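Local coordinates for protein type C neurotoxin (Clostridium botulinum, PDB 3PME) that probably serves as the receptor-binding domain that brings a C/D mosaic botulinum neurotoxin to nerve-cell membranes, with gangliosides and phosphatidylethanolamine as likely partners, at residues E303-D311 against N337-I345; C321-L329 against T385-E393. All blocks are in the same frame, centred on the assembly; numbering follows the deposited sequence.

In the fold
Both interactions belong to the trefoil-type C-terminal half of the receptor-binding region and reach one antiparallel sheet, in which strands 302-308 and 326-332 are neighbours. Interaction 2 is the more buried: an antiparallel strand pair with reciprocal backbone bonds at Y327 and A388, continued by a polar turn beside the C321-C325 disulfide. Interaction 1 is partly buried and less regular, joining a strand to a short 3-10 turn mainly by apolar packing, one direct backbone bond and a water. Their centres lie about 14 Å apart, and they meet where D309 N probably bonds to A328 O. Together they illustrate how strand pairing and irregular side-chain packing share one fold.

Interaction 1: residues E303-D311 against N337-I345; sequences EYMIIRDTD and NYGIGIFSI
R308 N donates to I340 O over 3.1 Å in a nearly straight bond (174° at the hydrogen), the one direct hydrogen bond between strand 302-308 and the 3-10 turn at 339-340. The two branches of I340 then divide the work of packing. With CG1 anti to the backbone N (chi1 -170°), the CG1-CD1 arm runs across R308, where CG1 comes tightly to R308 O at 3.0 Å and CD1 lies over one face of the guanidinium. The other branch, CG2, meets I307 CG2 at 3.9 Å. The guanidinium is also held from within its own segment: NE and NH1 approach D309 O side-on, both close to the guanidinium plane, which should restrict its rotation beneath the isoleucine.

Toward the start of the segment the chemistry changes to a Met-aromatic contact. M305 SD sits at the edge of the Y338 ring, 5.3 Å from its centroid and 75° off the ring normal. A bend at the last torsion of M305 brings CE against G341 CA, so that sulfur and methyl serve different partners. The backbone of G341 packs closely here, its CA 3.5 Å from I306 O. I306 O also faces the edge of the F343 ring, and a water lies 2.7 Å from both I306 O and G341 O.

In the beta-trefoil domain, strand 302-308 runs between strands 292-299 and 326-332. Y338, I340 and G341 lie against it before the chain enters strand 343-347, which also pairs with 292-299, while F343 reaches strand 356-360.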
# COMPACT_ATOMS: atom_id res chain seq x y z
N GLU A 303 15.55 17.57 18.91
CA GLU A 303 14.18 17.24 18.49
C GLU A 303 13.36 18.51 18.33
O GLU A 303 13.31 19.36 19.22
CB GLU A 303 13.53 16.32 19.52
CG GLU A 303 12.16 15.79 19.09
CD GLU A 303 11.60 14.75 20.04
OE1 GLU A 303 12.04 14.67 21.21
OE2 GLU A 303 10.71 13.97 19.59
N TYR A 304 12.70 18.65 17.18
CA TYR A 304 11.87 19.81 16.91
C TYR A 304 10.47 19.35 16.55
O TYR A 304 10.29 18.22 16.12
CB TYR A 304 12.40 20.59 15.71
CG TYR A 304 13.78 21.16 15.89
CD1 TYR A 304 13.95 22.44 16.41
CD2 TYR A 304 14.91 20.41 15.57
CE1 TYR A 304 15.22 22.98 16.58
CE2 TYR A 304 16.19 20.94 15.74
CZ TYR A 304 16.33 22.22 16.25
OH TYR A 304 17.59 22.74 16.42
N MET A 305 9.49 20.23 16.73
CA MET A 305 8.17 19.99 16.14
C MET A 305 7.94 20.97 14.99
O MET A 305 8.44 22.09 15.00
CB MET A 305 7.06 20.11 17.18
CG MET A 305 6.86 21.49 17.74
SD MET A 305 5.52 21.51 18.96
CE MET A 305 4.16 20.94 17.95
N ILE A 306 7.21 20.53 13.97
CA ILE A 306 6.88 21.39 12.86
C ILE A 306 5.69 22.27 13.21
O ILE A 306 4.68 21.79 13.73
CB ILE A 306 6.55 20.57 11.59
CG1 ILE A 306 7.78 19.75 11.17
CG2 ILE A 306 6.08 21.48 10.47
CD1 ILE A 306 7.55 18.87 9.93
N ILE A 307 5.81 23.56 12.94
CA ILE A 307 4.70 24.47 13.16
C ILE A 307 4.43 25.29 11.91
O ILE A 307 5.30 25.43 11.06
CB ILE A 307 4.97 25.44 14.33
CG1 ILE A 307 6.20 26.32 14.05
CG2 ILE A 307 5.14 24.65 15.62
CD1 ILE A 307 6.32 27.54 14.97
N ARG A 308 3.21 25.79 11.81
CA ARG A 308 2.85 26.76 10.79
C ARG A 308 3.39 28.13 11.21
O ARG A 308 3.34 28.48 12.39
CB ARG A 308 1.33 26.84 10.68
CG ARG A 308 0.81 27.29 9.34
CD ARG A 308 -0.59 27.87 9.48
NE ARG A 308 -0.49 29.23 9.99
CZ ARG A 308 -1.51 30.02 10.29
NH1 ARG A 308 -1.28 31.25 10.73
NH2 ARG A 308 -2.77 29.59 10.17
N ASP A 309 3.89 28.90 10.25
CA ASP A 309 4.26 30.29 10.52
C ASP A 309 2.96 31.08 10.76
O ASP A 309 1.92 30.77 10.18
CB ASP A 309 5.02 30.87 9.33
CG ASP A 309 5.89 32.05 9.70
OD1 ASP A 309 5.79 32.55 10.83
OD2 ASP A 309 6.69 32.48 8.84
N THR A 310 3.03 32.09 11.63
CA THR A 310 1.87 32.92 11.95
C THR A 310 1.59 33.95 10.85
O THR A 310 0.44 34.31 10.60
CB THR A 310 2.09 33.66 13.30
OG1 THR A 310 3.26 34.46 13.19
CG2 THR A 310 2.29 32.65 14.42
N ASP A 311 2.65 34.43 10.20
CA ASP A 311 2.49 35.36 9.09
C ASP A 311 2.78 34.70 7.75
O ASP A 311 3.49 33.69 7.68
CB ASP A 311 3.36 36.60 9.29
CG ASP A 311 2.79 37.55 10.34
OD1 ASP A 311 1.65 37.32 10.80
OD2 ASP A 311 3.48 38.52 10.70
N ASN A 337 1.79 20.18 22.98
CA ASN A 337 0.56 20.24 22.19
C ASN A 337 0.18 21.66 21.80
O ASN A 337 -0.93 22.09 22.06
CB ASN A 337 -0.62 19.63 22.96
CG ASN A 337 -0.76 18.14 22.75
OD1 ASN A 337 -1.86 17.60 22.81
ND2 ASN A 337 0.36 17.47 22.50
N TYR A 338 1.11 22.39 21.19
CA TYR A 338 0.85 23.75 20.74
C TYR A 338 -0.06 23.77 19.51
O TYR A 338 0.22 23.11 18.51
CB TYR A 338 2.17 24.46 20.42
CG TYR A 338 3.06 24.65 21.62
CD1 TYR A 338 2.89 25.74 22.46
CD2 TYR A 338 4.07 23.75 21.91
CE1 TYR A 338 3.70 25.93 23.55
CE2 TYR A 338 4.90 23.93 23.01
CZ TYR A 338 4.70 25.02 23.83
OH TYR A 338 5.52 25.22 24.92
N GLY A 339 -1.14 24.54 19.59
CA GLY A 339 -2.13 24.57 18.52
C GLY A 339 -1.54 24.84 17.14
O GLY A 339 -1.98 24.26 16.14
N ILE A 340 -0.55 25.71 17.09
CA ILE A 340 0.08 26.12 15.83
C ILE A 340 0.79 24.94 15.14
O ILE A 340 1.07 25.00 13.94
CB ILE A 340 1.06 27.32 16.06
CG1 ILE A 340 1.53 27.91 14.73
CG2 ILE A 340 2.26 26.89 16.89
CD1 ILE A 340 0.50 28.75 14.01
N GLY A 341 1.05 23.88 15.90
CA GLY A 341 1.70 22.69 15.38
C GLY A 341 0.82 21.46 15.35
O GLY A 341 1.31 20.34 15.23
N ILE A 342 -0.49 21.65 15.49
CA ILE A 342 -1.41 20.52 15.41
C ILE A 342 -2.10 20.52 14.06
O ILE A 342 -2.58 21.56 13.59
CB ILE A 342 -2.43 20.56 16.57
CG1 ILE A 342 -1.69 20.33 17.89
CG2 ILE A 342 -3.50 19.50 16.37
CD1 ILE A 342 -2.53 20.56 19.14
N PHE A 343 -2.11 19.35 13.44
CA PHE A 343 -2.66 19.15 12.11
C PHE A 343 -3.66 18.00 12.15
O PHE A 343 -3.70 17.22 13.11
CB PHE A 343 -1.52 18.83 11.12
CG PHE A 343 -0.51 19.93 10.99
CD1 PHE A 343 -0.69 20.95 10.06
CD2 PHE A 343 0.59 19.98 11.83
CE1 PHE A 343 0.24 21.98 9.95
CE2 PHE A 343 1.52 21.00 11.73
CZ PHE A 343 1.35 22.01 10.80
N SER A 344 -4.48 17.90 11.10
CA SER A 344 -5.39 16.78 10.96
C SER A 344 -4.99 16.04 9.70
O SER A 344 -4.65 16.67 8.70
CB SER A 344 -6.82 17.29 10.83
OG SER A 344 -7.73 16.21 10.91
N ILE A 345 -5.04 14.72 9.73
CA ILE A 345 -4.67 13.95 8.55
C ILE A 345 -5.85 13.12 8.05
O ILE A 345 -6.55 12.46 8.83
CB ILE A 345 -3.43 13.08 8.83
CG1 ILE A 345 -2.97 12.36 7.56
CG2 ILE A 345 -3.70 12.10 9.97
CD1 ILE A 345 -1.60 11.69 7.71
O HOH W 1 3.75 19.42 14.56

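Interaction 2: residues C321-L329 against T385-E393; sequences CSKNCVYAL and TPVAVTNYE
V326 and V389 stand next to each other on one face of an antiparallel strand pair of the beta-trefoil domain, their side chains running in the same direction, with CG2 of V326 4.1 Å from CG1 of V389. V387 joins them on this face at a slant, its CB 3.8 Å from V326 CG1. Y327 and A388 occupy the other face as a hydrogen-bonded pair: Y327 N reaches A388 O at 2.8 Å, and A388 N returns the bond to Y327 O. The Y327 ring turns its edge toward A388 O and T390 CG2, while R308 of the adjoining strand makes a cation-pi contact with it.

Farther along the two strands, L329 CD1 rests on P386 CB, and a water accepts from L329 N and donates to P386 O, joining the two backbones where they no longer bond directly.

At the opposite end the strands give way to loops, and side chains take over the pairing. T390 N still bonds to C325 O, but C325 N goes to the hydroxyl of T390, placed at 2.9 Å because OG1 stands between the backbone N and carbonyl carbon (chi1 67°). The bond joins T390 to the short loop closed by the C321-C325 disulfide. The amide planes of N324 and N391 stand 83° apart, with N324 OD1 near N391 CB. N391 OD1 itself accepts two bonds, each 2.8 Å long, from N324 N and T390 OG1, which approach from opposite faces of its amide plane.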
# COMPACT_ATOMS: atom_id res chain seq x y z
N CYS A 321 -3.23 39.27 5.97
CA CYS A 321 -3.83 38.49 4.88
C CYS A 321 -5.13 37.82 5.32
O CYS A 321 -5.21 37.29 6.43
CB CYS A 321 -2.84 37.45 4.36
SG CYS A 321 -3.54 36.34 3.11
N SER A 322 -6.13 37.83 4.45
CA SER A 322 -7.42 37.24 4.76
C SER A 322 -7.92 36.25 3.69
O SER A 322 -8.80 35.43 3.97
CB SER A 322 -8.47 38.34 4.96
OG SER A 322 -8.67 39.06 3.76
N LYS A 323 -7.37 36.33 2.48
CA LYS A 323 -7.73 35.39 1.43
C LYS A 323 -6.50 34.90 0.66
O LYS A 323 -5.58 35.68 0.39
CB LYS A 323 -8.73 36.00 0.45
CG LYS A 323 -9.17 35.05 -0.67
CD LYS A 323 -9.98 35.77 -1.74
CE LYS A 323 -10.36 34.84 -2.88
NZ LYS A 323 -10.89 35.61 -4.05
N ASN A 324 -6.49 33.62 0.31
CA ASN A 324 -5.38 33.02 -0.43
C ASN A 324 -4.06 33.19 0.30
O ASN A 324 -3.03 33.52 -0.30
CB ASN A 324 -5.30 33.59 -1.84
CG ASN A 324 -6.51 33.23 -2.67
OD1 ASN A 324 -7.14 32.20 -2.45
ND2 ASN A 324 -6.85 34.09 -3.63
N CYS A 325 -4.09 32.95 1.61
CA CYS A 325 -2.92 33.14 2.45
C CYS A 325 -2.01 31.93 2.38
O CYS A 325 -2.48 30.79 2.36
CB CYS A 325 -3.36 33.38 3.89
SG CYS A 325 -4.54 34.75 4.02
N VAL A 326 -0.71 32.17 2.32
CA VAL A 326 0.27 31.10 2.17
C VAL A 326 1.27 31.21 3.30
O VAL A 326 1.95 32.23 3.42
CB VAL A 326 1.03 31.21 0.84
CG1 VAL A 326 2.09 30.11 0.73
CG2 VAL A 326 0.06 31.13 -0.35
N TYR A 327 1.36 30.17 4.13
CA TYR A 327 2.23 30.17 5.30
C TYR A 327 3.32 29.11 5.17
O TYR A 327 3.07 27.96 4.83
CB TYR A 327 1.43 29.90 6.58
CG TYR A 327 0.26 30.82 6.80
CD1 TYR A 327 0.43 32.07 7.39
CD2 TYR A 327 -1.02 30.43 6.42
CE1 TYR A 327 -0.65 32.91 7.59
CE2 TYR A 327 -2.10 31.26 6.63
CZ TYR A 327 -1.91 32.50 7.21
OH TYR A 327 -3.00 33.32 7.40
N ALA A 328 4.55 29.51 5.44
CA ALA A 328 5.65 28.57 5.51
C ALA A 328 5.53 27.70 6.76
O ALA A 328 4.74 27.98 7.67
CB ALA A 328 6.98 29.31 5.51
N LEU A 329 6.33 26.64 6.79
CA LEU A 329 6.42 25.77 7.95
C LEU A 329 7.78 25.97 8.59
O LEU A 329 8.77 26.23 7.90
CB LEU A 329 6.23 24.31 7.53
CG LEU A 329 4.93 24.01 6.79
CD1 LEU A 329 4.90 22.52 6.52
CD2 LEU A 329 3.72 24.44 7.61
N THR A 385 8.67 24.30 -1.77
CA THR A 385 8.32 24.63 -0.39
C THR A 385 7.03 23.93 0.03
O THR A 385 6.04 23.97 -0.71
CB THR A 385 8.10 26.15 -0.22
OG1 THR A 385 9.20 26.87 -0.81
CG2 THR A 385 7.95 26.53 1.26
N PRO A 386 7.04 23.26 1.20
CA PRO A 386 5.78 22.82 1.79
C PRO A 386 5.15 24.02 2.51
O PRO A 386 5.84 24.68 3.30
CB PRO A 386 6.22 21.76 2.80
CG PRO A 386 7.58 22.27 3.28
CD PRO A 386 8.19 23.00 2.07
N VAL A 387 3.88 24.29 2.21
CA VAL A 387 3.20 25.46 2.76
C VAL A 387 1.80 25.09 3.22
O VAL A 387 1.24 24.10 2.75
CB VAL A 387 3.08 26.62 1.73
CG1 VAL A 387 4.45 27.23 1.43
CG2 VAL A 387 2.40 26.15 0.44
N ALA A 388 1.25 25.88 4.13
CA ALA A 388 -0.16 25.78 4.51
C ALA A 388 -0.91 26.90 3.81
O ALA A 388 -0.55 28.07 3.94
CB ALA A 388 -0.30 25.89 6.02
N VAL A 389 -1.94 26.56 3.04
CA VAL A 389 -2.70 27.59 2.32
C VAL A 389 -4.18 27.63 2.70
O VAL A 389 -4.80 26.60 2.98
CB VAL A 389 -2.59 27.44 0.77
CG1 VAL A 389 -1.14 27.25 0.37
CG2 VAL A 389 -3.42 26.28 0.27
N THR A 390 -4.76 28.83 2.68
CA THR A 390 -6.19 28.96 2.90
C THR A 390 -6.95 28.91 1.58
O THR A 390 -6.34 28.92 0.50
CB THR A 390 -6.55 30.29 3.61
OG1 THR A 390 -6.26 31.39 2.73
CG2 THR A 390 -5.78 30.45 4.92
N ASN A 391 -8.28 28.86 1.66
CA ASN A 391 -9.10 28.92 0.47
C ASN A 391 -8.67 27.85 -0.53
O ASN A 391 -8.35 28.14 -1.68
CB ASN A 391 -8.99 30.31 -0.15
CG ASN A 391 -9.42 31.40 0.81
OD1 ASN A 391 -8.60 32.12 1.38
ND2 ASN A 391 -10.73 31.50 1.03
N TYR A 392 -8.68 26.60 -0.08
CA TYR A 392 -8.05 25.52 -0.82
C TYR A 392 -9.04 24.61 -1.53
O TYR A 392 -8.66 23.54 -1.99
CB TYR A 392 -7.19 24.69 0.13
CG TYR A 392 -7.93 24.20 1.36
CD1 TYR A 392 -8.79 23.11 1.29
CD2 TYR A 392 -7.76 24.82 2.60
CE1 TYR A 392 -9.46 22.65 2.42
CE2 TYR A 392 -8.42 24.37 3.72
CZ TYR A 392 -9.27 23.28 3.63
OH TYR A 392 -9.92 22.83 4.76
N GLU A 393 -10.30 25.04 -1.61
CA GLU A 393 -11.35 24.21 -2.19
C GLU A 393 -10.97 23.70 -3.58
O GLU A 393 -11.20 22.53 -3.92
CB GLU A 393 -12.67 24.98 -2.24
CG GLU A 393 -13.19 25.47 -0.88
CD GLU A 393 -12.48 26.73 -0.36
OE1 GLU A 393 -11.76 27.39 -1.13
OE2 GLU A 393 -12.66 27.06 0.84
O HOH W 2 7.90 25.96 4.59